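Local coordinates for protein 5,10-methylenetetrahydromethanopterin reductase (Methanopyrus kandleri, PDB 1EZW) that catalyses the reversible, coenzyme F420-dependent reduction of methylene-tetrahydromethanopterin to methyl-tetrahydromethanopterin, a step of methanogenesis from carbon dioxide, at residues A101-K105 with M106-F110; A217-L221 with D222-V226; T245-V248 with V249-V253. All coordinates share one frame; numbering follows the deposited sequence.

Contact 1: A101-K105 with M106-F110; sequences ATFDK and MGLPF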
loop_
_atom_site.group_PDB
_atom_site.type_symbol
_atom_site.label_atom_id
_atom_site.label_comp_id
_atom_site.label_asym_id
_atom_site.label_seq_id
_atom_site.Cartn_x
_atom_site.Cartn_y
_atom_site.Cartn_z
ATOM N N ALA A 101 -33.286 6.522 -3.619
ATOM C CA ALA A 101 -32.958 5.792 -4.840
ATOM C C ALA A 101 -32.248 4.493 -4.514
ATOM O O ALA A 101 -32.578 3.436 -5.063
ATOM C CB ALA A 101 -32.100 6.666 -5.774
ATOM N N THR A 102 -31.295 4.573 -3.593
ATOM C CA THR A 102 -30.540 3.366 -3.239
ATOM C C THR A 102 -31.345 2.382 -2.395
ATOM O O THR A 102 -31.323 1.175 -2.671
ATOM C CB THR A 102 -29.218 3.732 -2.517
ATOM O OG1 THR A 102 -28.509 4.693 -3.313
ATOM C CG2 THR A 102 -28.321 2.471 -2.375
ATOM N N PHE A 103 -32.062 2.869 -1.382
ATOM C CA PHE A 103 -32.870 1.964 -0.565
ATOM C C PHE A 103 -33.958 1.275 -1.388
ATOM O O PHE A 103 -34.194 0.076 -1.222
ATOM C CB PHE A 103 -33.435 2.703 0.651
ATOM C CG PHE A 103 -32.488 2.744 1.822
ATOM C CD1 PHE A 103 -31.096 2.824 1.631
ATOM C CD2 PHE A 103 -32.980 2.733 3.120
ATOM C CE1 PHE A 103 -30.225 2.894 2.721
ATOM C CE2 PHE A 103 -32.117 2.796 4.217
ATOM C CZ PHE A 103 -30.736 2.879 4.020
ATOM N N ASP A 104 -34.588 1.989 -2.332
ATOM C CA ASP A 104 -35.589 1.299 -3.154
ATOM C C ASP A 104 -34.953 0.116 -3.908
ATOM O O ASP A 104 -35.531 -0.993 -3.982
ATOM C CB ASP A 104 -36.243 2.265 -4.167
ATOM C CG ASP A 104 -37.203 3.254 -3.504
ATOM O OD1 ASP A 104 -37.632 3.010 -2.364
ATOM O OD2 ASP A 104 -37.546 4.277 -4.149
ATOM N N LYS A 105 -33.755 0.344 -4.448
ATOM C CA LYS A 105 -33.071 -0.706 -5.188
ATOM C C LYS A 105 -32.765 -1.873 -4.256
ATOM O O LYS A 105 -32.901 -3.009 -4.654
ATOM C CB LYS A 105 -31.749 -0.200 -5.794
ATOM C CG LYS A 105 -31.904 0.768 -6.982
ATOM C CD LYS A 105 -30.524 1.339 -7.308
ATOM C CE LYS A 105 -30.541 2.416 -8.387
ATOM N NZ LYS A 105 -29.158 3.022 -8.423
ATOM N N MET A 106 -32.348 -1.581 -3.026
ATOM C CA MET A 106 -31.998 -2.646 -2.081
ATOM C C MET A 106 -33.199 -3.417 -1.566
ATOM O O MET A 106 -33.045 -4.558 -1.142
ATOM C CB MET A 106 -31.253 -2.071 -0.880
ATOM C CG MET A 106 -29.949 -1.399 -1.253
ATOM S SD MET A 106 -29.026 -0.832 0.179
ATOM C CE MET A 106 -28.248 -2.441 0.691
ATOM N N GLY A 107 -34.367 -2.772 -1.571
ATOM C CA GLY A 107 -35.580 -3.406 -1.072
ATOM C C GLY A 107 -35.923 -2.900 0.321
ATOM O O GLY A 107 -36.806 -3.426 0.982
ATOM N N LEU A 108 -35.232 -1.872 0.799
ATOM C CA LEU A 108 -35.501 -1.340 2.121
ATOM C C LEU A 108 -36.450 -0.160 1.986
ATOM O O LEU A 108 -36.382 0.575 1.012
ATOM C CB LEU A 108 -34.207 -0.837 2.766
ATOM C CG LEU A 108 -33.198 -1.911 3.178
ATOM C CD1 LEU A 108 -31.936 -1.212 3.722
ATOM C CD2 LEU A 108 -33.806 -2.812 4.265
ATOM N N PRO A 109 -37.336 0.030 2.961
ATOM C CA PRO A 109 -38.249 1.164 2.848
ATOM C C PRO A 109 -37.503 2.482 3.047
ATOM O O PRO A 109 -36.418 2.528 3.659
ATOM C CB PRO A 109 -39.270 0.880 3.958
ATOM C CG PRO A 109 -38.406 0.247 5.051
ATOM C CD PRO A 109 -37.598 -0.753 4.185
ATOM N N PHE A 110 -38.049 3.566 2.500
ATOM C CA PHE A 110 -37.413 4.855 2.711
ATOM C C PHE A 110 -38.470 5.945 2.757
ATOM O O PHE A 110 -39.278 6.042 1.857
ATOM C CB PHE A 110 -36.444 5.235 1.596
ATOM C CG PHE A 110 -35.638 6.456 1.931
ATOM C CD1 PHE A 110 -34.510 6.349 2.745
ATOM C CD2 PHE A 110 -36.057 7.726 1.518
ATOM C CE1 PHE A 110 -33.809 7.488 3.146
ATOM C CE2 PHE A 110 -35.357 8.871 1.916
ATOM C CZ PHE A 110 -34.227 8.748 2.732
HETATM O O HOH W 1 -38.208 1.093 -0.795
HETATM O O HOH W 2 -39.324 4.966 -0.758
#
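Phe103 O accepts two backbone bonds at the end of helix 100-106. Gly107 N lies 2.9 Å from Phe103 O, close to the line of its C=O, whereas Leu108 N, 3.0 Å from the same Phe103 O, is tilted 34° out of the carbonyl plane. With a weak bond from Gly107 N to Asp104 O, this is a Schellman motif with Gly107 as C-prime residue; at its positive phi a beta carbon would be jammed against Met106 O. One residue earlier, Met106 N still makes the i to i+4 bond to Thr102 O at 3.0 Å. Two waters fasten the departing chain to the helix: Asp104 OD1 accepts from both, and one donates to Leu108 O, the other, at 2.8 Å, to Phe110 O. The second oxygen, Asp104 OD2, pairs with Lys100.

Packing centres on the Phe103 ring. Leu108 CD1 sits over one face, 4.1 Å from the centroid, while Pro109 O lies at the edge, in the ring plane, 3.5 Å from Phe103 CD2. With its CG anti to the backbone N (chi1 -171°), Phe110 turns an edge toward the Phe103 face in an offset edge-to-face pair, planes at 84°. Met106 SD makes an oblique Met-aromatic contact. Lys105 NZ reaches Asp160 of the second subunit. Thr102 O and Phe103 O thus keep donors, while the Gly107 turn brings Leu108 and Phe110 onto Phe103, tying loop to cap.

Contact 2: A217-L221 with D222-V226; sequences AGRSL and DEIDV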
loop_
_atom_site.group_PDB
_atom_site.type_symbol
_atom_site.label_atom_id
_atom_site.label_comp_id
_atom_site.label_asym_id
_atom_site.label_seq_id
_atom_site.Cartn_x
_atom_site.Cartn_y
_atom_site.Cartn_z
ATOM N N ALA A 217 -28.152 22.605 22.958
ATOM C CA ALA A 217 -27.153 21.726 23.538
ATOM C C ALA A 217 -26.069 22.557 24.225
ATOM O O ALA A 217 -25.049 22.029 24.641
ATOM C CB ALA A 217 -26.524 20.824 22.421
ATOM N N GLY A 218 -26.294 23.867 24.345
ATOM C CA GLY A 218 -25.307 24.718 24.988
ATOM C C GLY A 218 -24.058 24.918 24.144
ATOM O O GLY A 218 -22.980 25.227 24.672
ATOM N N ARG A 219 -24.202 24.768 22.830
ATOM C CA ARG A 219 -23.070 24.902 21.928
ATOM C C ARG A 219 -23.166 26.167 21.102
ATOM O O ARG A 219 -24.250 26.686 20.856
ATOM C CB ARG A 219 -23.022 23.708 20.957
ATOM C CG ARG A 219 -23.028 22.354 21.645
ATOM C CD ARG A 219 -23.213 21.227 20.628
ATOM N NE ARG A 219 -21.965 20.992 19.904
ATOM C CZ ARG A 219 -21.901 20.371 18.730
ATOM N NH1 ARG A 219 -20.706 20.197 18.147
ATOM N NH2 ARG A 219 -23.011 19.983 18.117
ATOM N N SER A 220 -22.014 26.648 20.665
ATOM C CA SER A 220 -21.952 27.813 19.817
ATOM C C SER A 220 -21.956 27.281 18.393
ATOM O O SER A 220 -21.509 26.162 18.146
ATOM C CB SER A 220 -20.659 28.581 20.079
ATOM O OG SER A 220 -20.384 29.493 19.027
ATOM N N LEU A 221 -22.501 28.056 17.471
ATOM C CA LEU A 221 -22.504 27.657 16.073
ATOM C C LEU A 221 -21.071 27.461 15.565
ATOM O O LEU A 221 -20.851 26.677 14.649
ATOM C CB LEU A 221 -23.235 28.714 15.224
ATOM C CG LEU A 221 -23.448 28.504 13.721
ATOM C CD1 LEU A 221 -24.194 27.195 13.455
ATOM C CD2 LEU A 221 -24.257 29.658 13.150
ATOM N N ASP A 222 -20.091 28.136 16.162
ATOM C CA ASP A 222 -18.719 27.977 15.675
ATOM C C ASP A 222 -18.063 26.637 15.995
ATOM O O ASP A 222 -16.959 26.368 15.536
ATOM C CB ASP A 222 -17.823 29.124 16.149
ATOM C CG ASP A 222 -17.776 29.243 17.648
ATOM O OD1 ASP A 222 -17.456 28.233 18.313
ATOM O OD2 ASP A 222 -18.049 30.354 18.168
ATOM N N GLU A 223 -18.739 25.803 16.775
ATOM C CA GLU A 223 -18.252 24.471 17.112
ATOM C C GLU A 223 -18.637 23.498 16.004
ATOM O O GLU A 223 -18.221 22.338 16.007
ATOM C CB GLU A 223 -18.928 23.960 18.381
ATOM C CG GLU A 223 -18.540 24.681 19.642
ATOM C CD GLU A 223 -19.306 24.161 20.846
ATOM O OE1 GLU A 223 -19.461 22.920 20.981
ATOM O OE2 GLU A 223 -19.744 24.996 21.663
ATOM N N ILE A 224 -19.464 23.965 15.078
ATOM C CA ILE A 224 -19.966 23.109 14.029
ATOM C C ILE A 224 -19.430 23.454 12.650
ATOM O O ILE A 224 -19.464 24.600 12.212
ATOM C CB ILE A 224 -21.508 23.154 14.040
ATOM C CG1 ILE A 224 -21.979 22.752 15.453
ATOM C CG2 ILE A 224 -22.093 22.213 12.973
ATOM C CD1 ILE A 224 -23.418 22.932 15.697
ATOM N N ASP A 225 -18.869 22.443 11.993
ATOM C CA ASP A 225 -18.338 22.623 10.646
ATOM C C ASP A 225 -19.506 22.449 9.677
ATOM O O ASP A 225 -20.008 21.331 9.479
ATOM C CB ASP A 225 -17.222 21.574 10.402
ATOM C CG ASP A 225 -16.479 21.789 9.080
ATOM O OD1 ASP A 225 -16.475 22.926 8.574
ATOM O OD2 ASP A 225 -15.862 20.829 8.567
ATOM N N VAL A 226 -19.982 23.552 9.081
ATOM C CA VAL A 226 -21.081 23.478 8.127
ATOM C C VAL A 226 -20.483 23.213 6.744
ATOM O O VAL A 226 -19.875 24.096 6.130
ATOM C CB VAL A 226 -21.896 24.811 8.109
ATOM C CG1 VAL A 226 -23.029 24.726 7.121
ATOM C CG2 VAL A 226 -22.493 25.039 9.497
HETATM O O HOH W 3 -18.302 20.895 19.908
HETATM O O HOH W 4 -20.060 27.120 12.040
#
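Glu223 OE1 has two partners: Arg219 NE approaches at 3.3 Å in a salt bridge whose hydrogen bond is weak, and a water donates to Glu223 OE1 at 2.6 Å while accepting from Arg219 NH1. OE1 meets the guanidinium at its edge through NE, while the carboxylate plane is turned 70° from it. The other oxygen, Glu223 OE2, takes the backbone N of Ser220 at 3.0 Å with a nearly straight N-H (167°), met from above the carboxylate plane.

Glu223 N in turn bonds to Ser220 O at 3.1 Å, from above the carbonyl plane. A carboxylate returning to the backbone N three residues earlier is the glutamate half of a capping box, here at the short 3-10 turn that lies between helix 200-216 and strand 225-229 of the (beta/alpha)8 barrel. Ser220 OG, in one of two conformers, accepts from Asp222 N as in an ST turn; this bond and the short approach to Asp222 OD2 both depend on that conformer and stay uncertain.

Ile224 N closes the turn on Leu221 O at 3.1 Å, and a second water bridges Leu221 O to Ile224 O. Leu221 packs on Val207 and Glu211 of helix 200-216. Arg219, bent at chi3 (76°), turns its guanidinium to donate through NH1 to Ala190 O and lays one face against Ile224, whose CD1 is 3.8 Å from Arg219 NH2.

Contact 3: T245-V248 with V249-V253; sequences TKIV and VAFIV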
loop_
_atom_site.group_PDB
_atom_site.type_symbol
_atom_site.label_atom_id
_atom_site.label_comp_id
_atom_site.label_asym_id
_atom_site.label_seq_id
_atom_site.Cartn_x
_atom_site.Cartn_y
_atom_site.Cartn_z
ATOM N N THR A 245 -21.489 20.694 -15.786
ATOM C CA THR A 245 -22.446 20.545 -14.707
ATOM C C THR A 245 -23.824 20.058 -15.141
ATOM O O THR A 245 -24.539 19.468 -14.344
ATOM C CB THR A 245 -22.745 21.874 -13.951
ATOM O OG1 THR A 245 -23.454 22.754 -14.829
ATOM C CG2 THR A 245 -21.494 22.561 -13.494
ATOM N N LYS A 246 -24.189 20.280 -16.397
ATOM C CA LYS A 246 -25.553 19.962 -16.836
ATOM C C LYS A 246 -26.181 18.633 -16.480
ATOM O O LYS A 246 -27.260 18.612 -15.876
ATOM C CB LYS A 246 -25.699 20.267 -18.331
ATOM C CG LYS A 246 -25.593 21.772 -18.575
ATOM C CD LYS A 246 -25.790 22.189 -20.023
ATOM C CE LYS A 246 -25.556 23.694 -20.173
ATOM N NZ LYS A 246 -25.610 24.161 -21.588
ATOM N N ILE A 247 -25.535 17.520 -16.811
ATOM C CA ILE A 247 -26.128 16.241 -16.459
ATOM C C ILE A 247 -26.375 16.164 -14.961
ATOM O O ILE A 247 -27.430 15.717 -14.524
ATOM C CB ILE A 247 -25.244 15.045 -16.885
ATOM C CG1 ILE A 247 -25.927 13.728 -16.499
ATOM C CG2 ILE A 247 -23.878 15.123 -16.197
ATOM C CD1 ILE A 247 -27.314 13.529 -17.088
ATOM N N VAL A 248 -25.415 16.619 -14.160
ATOM C CA VAL A 248 -25.601 16.546 -12.717
ATOM C C VAL A 248 -26.715 17.489 -12.241
ATOM O O VAL A 248 -27.545 17.101 -11.434
ATOM C CB VAL A 248 -24.279 16.839 -11.953
ATOM C CG1 VAL A 248 -24.522 16.763 -10.451
ATOM C CG2 VAL A 248 -23.188 15.805 -12.354
ATOM N N VAL A 249 -26.745 18.719 -12.742
ATOM C CA VAL A 249 -27.793 19.654 -12.333
ATOM C C VAL A 249 -29.166 19.115 -12.765
ATOM O O VAL A 249 -30.142 19.211 -12.012
ATOM C CB VAL A 249 -27.554 21.062 -12.924
ATOM C CG1 VAL A 249 -28.800 21.917 -12.766
ATOM C CG2 VAL A 249 -26.381 21.728 -12.178
ATOM N N ALA A 250 -29.233 18.528 -13.956
ATOM C CA ALA A 250 -30.496 17.967 -14.434
ATOM C C ALA A 250 -31.069 17.013 -13.388
ATOM O O ALA A 250 -32.253 17.093 -13.062
ATOM C CB ALA A 250 -30.289 17.247 -15.758
ATOM N N PHE A 251 -30.236 16.122 -12.849
ATOM C CA PHE A 251 -30.693 15.196 -11.814
ATOM C C PHE A 251 -31.048 15.909 -10.526
ATOM O O PHE A 251 -31.954 15.488 -9.797
ATOM C CB PHE A 251 -29.641 14.128 -11.499
ATOM C CG PHE A 251 -29.739 12.900 -12.365
ATOM C CD1 PHE A 251 -29.317 12.922 -13.696
ATOM C CD2 PHE A 251 -30.291 11.727 -11.854
ATOM C CE1 PHE A 251 -29.449 11.790 -14.506
ATOM C CE2 PHE A 251 -30.429 10.592 -12.653
ATOM C CZ PHE A 251 -30.006 10.627 -13.984
ATOM N N ILE A 252 -30.319 16.977 -10.216
ATOM C CA ILE A 252 -30.616 17.722 -8.999
ATOM C C ILE A 252 -31.988 18.391 -9.148
ATOM O O ILE A 252 -32.809 18.339 -8.234
ATOM C CB ILE A 252 -29.539 18.797 -8.725
ATOM C CG1 ILE A 252 -28.181 18.110 -8.506
ATOM C CG2 ILE A 252 -29.956 19.659 -7.522
ATOM C CD1 ILE A 252 -27.017 19.052 -8.268
ATOM N N VAL A 253 -32.219 19.016 -10.300
ATOM C CA VAL A 253 -33.486 19.679 -10.569
ATOM C C VAL A 253 -34.604 18.667 -10.409
ATOM O O VAL A 253 -35.618 18.945 -9.776
ATOM C CB VAL A 253 -33.549 20.256 -12.006
ATOM C CG1 VAL A 253 -34.957 20.778 -12.299
ATOM C CG2 VAL A 253 -32.547 21.391 -12.157
#
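The Phe251 ring presents its edge to the preceding helical turn: Ile247 O lies in the ring plane, 3.5 Å from Phe251 CD1. The Ile247 side chain runs alongside, pointing the same way, and its tip methyl comes 3.8 Å from the ring, CD1 to Phe251 CE1. That tip is delivered by an Ile247 CG1 set anti to the backbone N (chi1 -180°). Phe283 of helix 283-289 touches both residues, and Ile278 also meets Phe251.

The pairing is the i to i+4 spacing of an alpha-helix, helix 238-254, which falls between strands 225-229 and 321-324 of the (beta/alpha)8 barrel. Four backbone bonds join the segments. Val249 N reaches Thr245 O at 2.8 Å with an N-H angle of 169°, and Ala250 N reaches Lys246 O almost as directly. The bond from Phe251 N to Ile247 O is longer, 3.3 Å, and its donor is tilted 26° from the carbonyl plane. At Ile247 and Val248 the helix is kinked, their own N atoms lacking bonds to the turn before.

On another side of the helix, Ile252 crosses Val248 obliquely, its CD1 4.0 Å from Val248 CG1 while Ile252 CG1 lies 3.2 Å from Val248 O. Phe298 of helix 292-298 meets Ile252 as well. An alanine here removes CG1, CG2 and CD1, and is likely to leave Val248 CG1 without its partner and open a gap between helix 238-254 and Phe298 of helix 292-298.

Thr245 and Val249 also lie side by side and face helix 292-298, Thr245 against Ile295 and Val249 against Met294. Thr245 OG1 is bonded to Ile242 O, and Val249 CG2 rests 4.0 Å from Thr245 CB.

Overall arrangement
All three are local contacts at helices or turns of one barrel chain, but their surroundings differ. Contact 2 is a surface contact at the entry to strand 225-229, on the opposite side of the chain's centre from the other two, whose centres are 33 Å (contact 1) and 32 Å (contact 3) away. Contacts 1 and 3 are partly buried, with nearest atoms about 8 Å apart. Contact 1 ends a helix and faces a second subunit; contact 3 lies within a helix and packs against neighbouring helices of its own chain. Charge and water accordingly dominate contact 2, backbone capping and aromatic packing contact 1, and helical backbone bonds with apolar packing (ring included) contact 3.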